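Long-range contact in fibrinogen-binding protein (Staphylococcus aureus subsp. aureus, PDB 3T49), which probably inhibits the complement system of the host by acting on C3 convertases, as a secreted virulence factor of the SCIN family: residues E7-L12 against A54-A59. Numbering follows the deposited sequence.
Sequences EELRTL and ADAKVA
E8 reaches across from helix 5-13 to K57 of helix 50-72, at the solvent-facing border of a contact between two helices that run in roughly the same direction. The axes of the two short segments approach to 9.6 Å and cross at 39°. E8 is extended beyond CG, and a single carboxylate oxygen makes the pairing: OE1 lies 3.5 Å from K57 NZ, a salt bridge whose hydrogen bond is weak. The same oxygen also lies 3.8 Å from the CD methylene of K57.

One residue on, L9 turns to the buried side. Its CG stands anti to the backbone N (chi1 -178°), which carries the CD1 methyl across to the backbone of helix 50-72. There CD1 rests 3.8 Å from K57 N and 4.0 Å from the CB methyl of A56. Both L9 and A56 also touch A41 of helix 28-47, while L9 reaches M53 and L60 as well, so this is where three helices of the bundle meet.

L12, one turn beyond E8, crosses the root of the lysine chain at a slant. Its CD1 methyl meets K57 CG at 3.5 Å and the carbonyl oxygen K57 O at 3.8 Å. Further along helix 50-72, L60 and E61 pack on the same leucine, and Y64 OH is hydrogen-bonded to L12 O.

K57 thus serves both halves of the interface. The root of its chain lies against leucine methyls, and a bend at chi3 (73°) directs the ammonium to E8. With one long ionic pairing at an exposed edge, cohesion here probably comes mainly from the apolar packing of L9, L12, A56 and the lysine methylenes, the charges adding a modest, solvent-screened attraction.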
loop_
_atom_site.group_PDB
_atom_site.type_symbol
_atom_site.label_atom_id
_atom_site.label_comp_id
_atom_site.label_asym_id
_atom_site.label_seq_id
_atom_site.Cartn_x
_atom_site.Cartn_y
_atom_site.Cartn_z
ATOM N N GLU A 7 12.115 -6.059 2.805
ATOM C CA GLU A 7 11.717 -5.917 4.188
ATOM C C GLU A 7 10.854 -4.669 4.344
ATOM O O GLU A 7 9.824 -4.702 5.029
ATOM C CB GLU A 7 12.951 -5.795 5.095
ATOM C CG GLU A 7 12.560 -5.592 6.559
ATOM C CD GLU A 7 13.755 -5.568 7.514
ATOM O OE1 GLU A 7 14.915 -5.660 7.047
ATOM O OE2 GLU A 7 13.525 -5.458 8.740
ATOM N N GLU A 8 11.260 -3.598 3.679
ATOM C CA GLU A 8 10.550 -2.313 3.749
ATOM C C GLU A 8 9.140 -2.514 3.193
ATOM O O GLU A 8 8.131 -2.056 3.755
ATOM C CB GLU A 8 11.278 -1.221 2.959
ATOM C CG GLU A 8 12.637 -0.791 3.545
ATOM C CD GLU A 8 13.341 0.241 2.670
ATOM O OE1 GLU A 8 13.114 0.228 1.435
ATOM O OE2 GLU A 8 14.120 1.061 3.212
ATOM N N LEU A 9 9.038 -3.273 2.116
ATOM C CA LEU A 9 7.748 -3.490 1.474
ATOM C C LEU A 9 6.862 -4.369 2.340
ATOM O O LEU A 9 5.672 -4.093 2.471
ATOM C CB LEU A 9 7.951 -4.082 0.093
ATOM C CG LEU A 9 6.696 -4.331 -0.715
ATOM C CD1 LEU A 9 5.814 -3.081 -0.846
ATOM C CD2 LEU A 9 7.080 -4.879 -2.078
ATOM N N ARG A 10 7.388 -5.419 2.967
ATOM C CA ARG A 10 6.591 -6.215 3.881
ATOM C C ARG A 10 6.052 -5.367 5.054
ATOM O O ARG A 10 4.892 -5.540 5.447
ATOM C CB ARG A 10 7.414 -7.434 4.364
ATOM C CG ARG A 10 6.665 -8.406 5.317
ATOM C CD ARG A 10 5.250 -8.801 4.887
ATOM N NE ARG A 10 5.213 -9.648 3.687
ATOM C CZ ARG A 10 4.114 -10.161 3.141
ATOM N NH1 ARG A 10 2.920 -9.894 3.657
ATOM N NH2 ARG A 10 4.192 -10.920 2.056
ATOM N N THR A 11 6.880 -4.487 5.599
ATOM C CA THR A 11 6.445 -3.608 6.684
ATOM C C THR A 11 5.251 -2.780 6.225
ATOM O O THR A 11 4.272 -2.624 6.965
ATOM C CB THR A 11 7.586 -2.733 7.159
ATOM O OG1 THR A 11 8.573 -3.585 7.783
ATOM C CG2 THR A 11 7.121 -1.690 8.170
ATOM N N LEU A 12 5.300 -2.254 5.004
ATOM C CA LEU A 12 4.151 -1.495 4.481
ATOM C C LEU A 12 2.942 -2.387 4.314
ATOM O O LEU A 12 1.816 -1.976 4.646
ATOM C CB LEU A 12 4.502 -0.783 3.174
ATOM C CG LEU A 12 5.457 0.379 3.329
ATOM C CD1 LEU A 12 6.068 0.689 1.967
ATOM C CD2 LEU A 12 4.821 1.613 3.895
ATOM N N ALA A 54 9.843 -1.695 -5.763
ATOM C CA ALA A 54 10.015 -0.272 -5.558
ATOM C C ALA A 54 8.743 0.492 -5.899
ATOM O O ALA A 54 8.361 1.415 -5.164
ATOM C CB ALA A 54 11.210 0.234 -6.393
ATOM N N ASP A 55 8.084 0.123 -6.969
ATOM C CA ASP A 55 6.872 0.800 -7.418
ATOM C C ASP A 55 5.771 0.620 -6.372
ATOM O O ASP A 55 5.045 1.565 -6.063
ATOM C CB ASP A 55 6.441 0.252 -8.763
ATOM C CG ASP A 55 7.333 0.741 -9.902
ATOM O OD1 ASP A 55 8.093 1.704 -9.673
ATOM O OD2 ASP A 55 7.270 0.155 -11.001
ATOM N N ALA A 56 5.636 -0.583 -5.833
ATOM C CA ALA A 56 4.605 -0.854 -4.829
ATOM C C ALA A 56 4.903 -0.122 -3.537
ATOM O O ALA A 56 3.986 0.362 -2.867
ATOM C CB ALA A 56 4.467 -2.331 -4.576
ATOM N N LYS A 57 6.168 -0.022 -3.153
ATOM C CA LYS A 57 6.543 0.713 -1.970
ATOM C C LYS A 57 6.127 2.162 -2.114
ATOM O O LYS A 57 5.497 2.730 -1.203
ATOM C CB LYS A 57 8.054 0.628 -1.710
ATOM C CG LYS A 57 8.475 1.412 -0.512
ATOM C CD LYS A 57 9.992 1.396 -0.328
ATOM C CE LYS A 57 10.666 2.272 -1.353
ATOM N NZ LYS A 57 12.135 2.358 -1.116
ATOM N N VAL A 58 6.449 2.792 -3.241
ATOM C CA VAL A 58 6.110 4.189 -3.453
ATOM C C VAL A 58 4.587 4.358 -3.462
ATOM O O VAL A 58 4.070 5.316 -2.867
ATOM C CB VAL A 58 6.751 4.708 -4.758
ATOM C CG1 VAL A 58 6.233 6.088 -5.127
ATOM C CG2 VAL A 58 8.269 4.733 -4.622
ATOM N N ALA A 59 3.878 3.458 -4.100
ATOM C CA ALA A 59 2.426 3.592 -4.201
ATOM C C ALA A 59 1.766 3.444 -2.847
ATOM O O ALA A 59 0.836 4.183 -2.505
ATOM C CB ALA A 59 1.862 2.591 -5.161
#